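Local coordinates for SusD family protein (Bacteroides uniformis, PDB 7KV1) that probably binds beta-glucans at the cell surface as a SusD-family glycan-binding protein, supporting their use by this gut bacterium, at residues N72-G86 and W334-M346. Numbering follows the deposited sequence.
Sequences NIDGEIMGDNFWVGG and WGFMPMRLETYQM
Asn81 O accepts two hydrogen bonds from 334-346: the Thr343 hydroxyl donates through OG1 at 2.8 Å, and Arg340 N, at the N-cap of helix 341-345, at 3.1 Å. From there the two segments run antiparallel through isolated bridges, Phe82 with Met339 and Gly85 with Phe336. Trp83 N meets Pro338 O at 2.8 Å almost head-on, whereas Met337 N reaches Val84 O and Gly86 N reaches Gly335 O, both from above the carbonyl plane. In this largely helical SusD-family fold, the buried pairing joins the loop after helix 71-76 to one more than 240 residues later; Asp80, salt-bridged to Arg468, ties in a third region. Arg340 bends at chi3 (72°) to stack its guanidinium on the six-membered ring of Trp83, planes 17° apart, an off-centre cation-pi contact; its CG makes a CH-pi contact with the five-membered ring, and Asp80 O lies over the opposite guanidinium face. Met337 folds back through chi2 (-91°), bringing CE over the Phe82 ring centre (CH-pi, 3.7 Å from the centroid) with SD oblique to it, a Met-aromatic contact; its CG packs on Ile73 CG1. Met339 CE touches Phe82 CE1 at 3.8 Å, and Gly86 CA makes a CH-pi contact over one face of Phe336, toward its rim.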
# COMPACT_ATOMS: atom_id res chain seq x y z
N ASN A 72 -1.06 -0.75 -5.57
CA ASN A 72 -0.68 0.69 -5.65
C ASN A 72 -1.69 1.40 -6.54
O ASN A 72 -2.03 2.56 -6.20
CB ASN A 72 0.79 0.93 -6.05
CG ASN A 72 1.17 0.39 -7.42
OD1 ASN A 72 0.63 -0.63 -7.87
ND2 ASN A 72 2.13 1.05 -8.08
N ILE A 73 -2.20 0.77 -7.62
CA ILE A 73 -3.27 1.37 -8.45
C ILE A 73 -4.48 1.63 -7.52
O ILE A 73 -4.99 2.76 -7.52
CB ILE A 73 -3.64 0.52 -9.69
CG1 ILE A 73 -2.47 0.44 -10.67
CG2 ILE A 73 -4.89 1.05 -10.33
CD1 ILE A 73 -2.68 -0.55 -11.79
N ASP A 74 -4.89 0.63 -6.76
CA ASP A 74 -6.09 0.73 -5.89
C ASP A 74 -5.88 1.86 -4.87
O ASP A 74 -6.84 2.64 -4.62
CB ASP A 74 -6.39 -0.62 -5.22
CG ASP A 74 -6.78 -1.75 -6.16
OD1 ASP A 74 -7.01 -1.49 -7.38
OD2 ASP A 74 -6.87 -2.89 -5.68
N GLY A 75 -4.65 2.01 -4.35
CA GLY A 75 -4.32 3.05 -3.37
C GLY A 75 -4.11 4.43 -4.00
O GLY A 75 -4.02 5.42 -3.24
N GLU A 76 -4.03 4.54 -5.32
CA GLU A 76 -3.67 5.83 -5.96
C GLU A 76 -4.90 6.43 -6.66
O GLU A 76 -5.05 7.66 -6.64
CB GLU A 76 -2.49 5.65 -6.94
CG GLU A 76 -1.16 5.35 -6.29
CD GLU A 76 -0.40 6.57 -5.78
OE1 GLU A 76 -0.89 7.69 -5.96
OE2 GLU A 76 0.64 6.37 -5.16
N ILE A 77 -5.76 5.62 -7.26
CA ILE A 77 -6.80 6.15 -8.19
C ILE A 77 -7.75 7.12 -7.49
O ILE A 77 -8.30 7.97 -8.19
CB ILE A 77 -7.56 5.06 -8.96
CG1 ILE A 77 -8.20 4.00 -8.06
CG2 ILE A 77 -6.62 4.44 -10.01
CD1 ILE A 77 -9.17 3.07 -8.81
N MET A 78 -7.97 7.02 -6.19
CA MET A 78 -8.94 7.92 -5.52
C MET A 78 -8.23 9.17 -5.03
O MET A 78 -8.92 10.12 -4.59
CB MET A 78 -9.68 7.17 -4.40
CG MET A 78 -10.57 6.10 -4.99
SD MET A 78 -11.48 5.14 -3.78
CE MET A 78 -10.21 4.00 -3.20
N GLY A 79 -6.91 9.24 -5.26
CA GLY A 79 -6.03 10.34 -4.84
C GLY A 79 -5.83 11.36 -5.94
O GLY A 79 -6.66 11.43 -6.81
N ASP A 80 -4.71 12.07 -5.91
CA ASP A 80 -4.45 13.23 -6.79
C ASP A 80 -3.12 13.09 -7.54
O ASP A 80 -2.77 14.09 -8.15
CB ASP A 80 -4.52 14.56 -6.03
CG ASP A 80 -3.55 14.66 -4.87
OD1 ASP A 80 -2.89 13.59 -4.49
OD2 ASP A 80 -3.45 15.80 -4.35
N ASN A 81 -2.48 11.92 -7.55
CA ASN A 81 -1.14 11.79 -8.22
C ASN A 81 -1.30 11.44 -9.72
O ASN A 81 -0.40 11.82 -10.53
CB ASN A 81 -0.26 10.74 -7.56
CG ASN A 81 0.39 11.20 -6.28
OD1 ASN A 81 0.66 12.39 -6.12
ND2 ASN A 81 0.62 10.25 -5.37
N PHE A 82 -2.33 10.68 -10.07
CA PHE A 82 -2.44 10.01 -11.39
C PHE A 82 -3.81 10.28 -12.00
O PHE A 82 -4.76 10.59 -11.29
CB PHE A 82 -2.29 8.49 -11.25
CG PHE A 82 -0.91 8.09 -10.81
CD1 PHE A 82 0.10 7.92 -11.76
CD2 PHE A 82 -0.58 8.00 -9.46
CE1 PHE A 82 1.39 7.62 -11.37
CE2 PHE A 82 0.70 7.65 -9.08
CZ PHE A 82 1.69 7.48 -10.03
N TRP A 83 -3.91 10.03 -13.30
CA TRP A 83 -5.20 9.78 -13.97
C TRP A 83 -5.35 8.26 -14.05
O TRP A 83 -4.34 7.54 -13.90
CB TRP A 83 -5.25 10.45 -15.34
CG TRP A 83 -4.93 11.91 -15.37
CD1 TRP A 83 -3.92 12.49 -16.08
CD2 TRP A 83 -5.64 12.98 -14.71
NE1 TRP A 83 -3.96 13.84 -15.92
CE2 TRP A 83 -4.98 14.18 -15.07
CE3 TRP A 83 -6.73 13.04 -13.83
CZ2 TRP A 83 -5.38 15.43 -14.59
CZ3 TRP A 83 -7.14 14.28 -13.37
CH2 TRP A 83 -6.47 15.46 -13.75
N VAL A 84 -6.56 7.78 -14.25
CA VAL A 84 -6.81 6.32 -14.39
C VAL A 84 -6.25 5.85 -15.74
O VAL A 84 -5.58 4.81 -15.75
CB VAL A 84 -8.29 5.99 -14.20
CG1 VAL A 84 -8.59 4.54 -14.55
CG2 VAL A 84 -8.69 6.28 -12.77
N GLY A 85 -6.55 6.56 -16.82
CA GLY A 85 -6.08 6.19 -18.17
C GLY A 85 -6.82 5.00 -18.75
O GLY A 85 -8.07 4.89 -18.55
N GLY A 86 -6.11 4.10 -19.41
CA GLY A 86 -6.70 3.02 -20.22
C GLY A 86 -7.14 3.52 -21.58
O GLY A 86 -6.83 4.70 -21.92
N TRP A 334 -0.61 -0.80 -21.42
CA TRP A 334 -2.07 -0.56 -21.44
C TRP A 334 -2.43 0.88 -21.07
O TRP A 334 -3.60 1.22 -21.20
CB TRP A 334 -2.76 -1.58 -20.55
CG TRP A 334 -2.59 -2.97 -21.08
CD1 TRP A 334 -2.01 -3.35 -22.26
CD2 TRP A 334 -3.05 -4.17 -20.45
NE1 TRP A 334 -2.02 -4.72 -22.36
CE2 TRP A 334 -2.67 -5.25 -21.28
CE3 TRP A 334 -3.70 -4.45 -19.26
CZ2 TRP A 334 -2.96 -6.57 -20.97
CZ3 TRP A 334 -3.98 -5.75 -18.93
CH2 TRP A 334 -3.63 -6.79 -19.79
N GLY A 335 -1.45 1.70 -20.72
CA GLY A 335 -1.69 3.15 -20.61
C GLY A 335 -2.56 3.51 -19.41
O GLY A 335 -3.14 4.59 -19.43
N PHE A 336 -2.63 2.67 -18.38
CA PHE A 336 -3.22 3.07 -17.08
C PHE A 336 -2.23 3.89 -16.26
O PHE A 336 -1.02 3.81 -16.51
CB PHE A 336 -3.69 1.87 -16.28
CG PHE A 336 -4.85 1.18 -16.93
CD1 PHE A 336 -6.12 1.72 -16.83
CD2 PHE A 336 -4.66 0.00 -17.63
CE1 PHE A 336 -7.19 1.07 -17.41
CE2 PHE A 336 -5.73 -0.62 -18.25
CZ PHE A 336 -6.99 -0.08 -18.14
N MET A 337 -2.75 4.69 -15.32
CA MET A 337 -1.95 5.54 -14.39
C MET A 337 -1.01 6.46 -15.15
O MET A 337 0.16 6.57 -14.78
CB MET A 337 -1.15 4.68 -13.43
CG MET A 337 -2.02 3.78 -12.58
SD MET A 337 -2.49 4.58 -11.03
CE MET A 337 -0.97 4.34 -10.12
N PRO A 338 -1.48 7.23 -16.17
CA PRO A 338 -0.73 8.40 -16.61
C PRO A 338 -0.48 9.25 -15.36
O PRO A 338 -1.43 9.50 -14.57
CB PRO A 338 -1.64 9.17 -17.56
CG PRO A 338 -2.80 8.28 -17.84
CD PRO A 338 -2.74 7.09 -16.91
N MET A 339 0.77 9.68 -15.21
CA MET A 339 1.14 10.61 -14.12
C MET A 339 0.67 12.03 -14.47
O MET A 339 1.01 12.55 -15.58
CB MET A 339 2.64 10.62 -13.84
CG MET A 339 2.92 11.39 -12.55
SD MET A 339 4.61 11.28 -12.10
CE MET A 339 4.61 9.55 -11.63
N ARG A 340 0.03 12.71 -13.52
CA ARG A 340 -0.43 14.11 -13.73
C ARG A 340 0.78 15.02 -13.86
O ARG A 340 1.79 14.79 -13.16
CB ARG A 340 -1.36 14.61 -12.63
CG ARG A 340 -2.63 13.79 -12.57
CD ARG A 340 -3.43 13.88 -11.28
NE ARG A 340 -4.11 15.14 -11.12
CZ ARG A 340 -5.30 15.29 -10.53
NH1 ARG A 340 -6.02 14.25 -10.13
NH2 ARG A 340 -5.82 16.50 -10.45
N LEU A 341 0.65 16.04 -14.70
CA LEU A 341 1.71 17.08 -14.88
C LEU A 341 1.97 17.77 -13.54
O LEU A 341 3.12 18.09 -13.22
CB LEU A 341 1.26 18.09 -15.94
CG LEU A 341 2.25 19.22 -16.25
CD1 LEU A 341 3.64 18.69 -16.61
CD2 LEU A 341 1.72 20.12 -17.37
N GLU A 342 0.92 18.02 -12.78
CA GLU A 342 0.98 18.65 -11.44
C GLU A 342 1.89 17.79 -10.54
O GLU A 342 2.65 18.33 -9.75
CB GLU A 342 -0.46 18.83 -10.95
CG GLU A 342 -1.38 19.63 -11.92
CD GLU A 342 -1.88 19.07 -13.27
OE1 GLU A 342 -2.21 17.88 -13.40
OE2 GLU A 342 -1.99 19.89 -14.23
N THR A 343 1.87 16.47 -10.67
CA THR A 343 2.75 15.59 -9.86
C THR A 343 4.22 15.77 -10.26
O THR A 343 5.12 15.72 -9.37
CB THR A 343 2.29 14.13 -9.98
OG1 THR A 343 0.88 14.15 -9.78
CG2 THR A 343 2.98 13.21 -9.00
N TYR A 344 4.50 15.87 -11.56
CA TYR A 344 5.87 16.17 -12.01
C TYR A 344 6.26 17.55 -11.46
O TYR A 344 7.35 17.70 -10.87
CB TYR A 344 5.97 16.06 -13.53
CG TYR A 344 7.30 16.49 -14.08
CD1 TYR A 344 8.38 15.62 -14.12
CD2 TYR A 344 7.49 17.79 -14.51
CE1 TYR A 344 9.62 16.03 -14.59
CE2 TYR A 344 8.72 18.21 -15.00
CZ TYR A 344 9.78 17.33 -15.03
OH TYR A 344 10.99 17.77 -15.46
N GLN A 345 5.40 18.54 -11.62
CA GLN A 345 5.75 19.97 -11.31
C GLN A 345 5.88 20.24 -9.80
O GLN A 345 6.52 21.24 -9.44
CB GLN A 345 4.72 20.92 -11.92
CG GLN A 345 4.72 20.87 -13.43
CD GLN A 345 3.64 21.73 -14.04
OE1 GLN A 345 2.58 21.96 -13.46
NE2 GLN A 345 3.90 22.20 -15.24
N MET A 346 5.41 19.37 -8.90
CA MET A 346 5.50 19.66 -7.44
C MET A 346 6.95 19.47 -6.96
O MET A 346 7.28 19.98 -5.90
CB MET A 346 4.55 18.78 -6.62
CG MET A 346 5.02 17.33 -6.47
SD MET A 346 3.66 16.32 -5.78
CE MET A 346 4.46 14.72 -5.74
O HOH W 1 -1.94 16.17 -16.23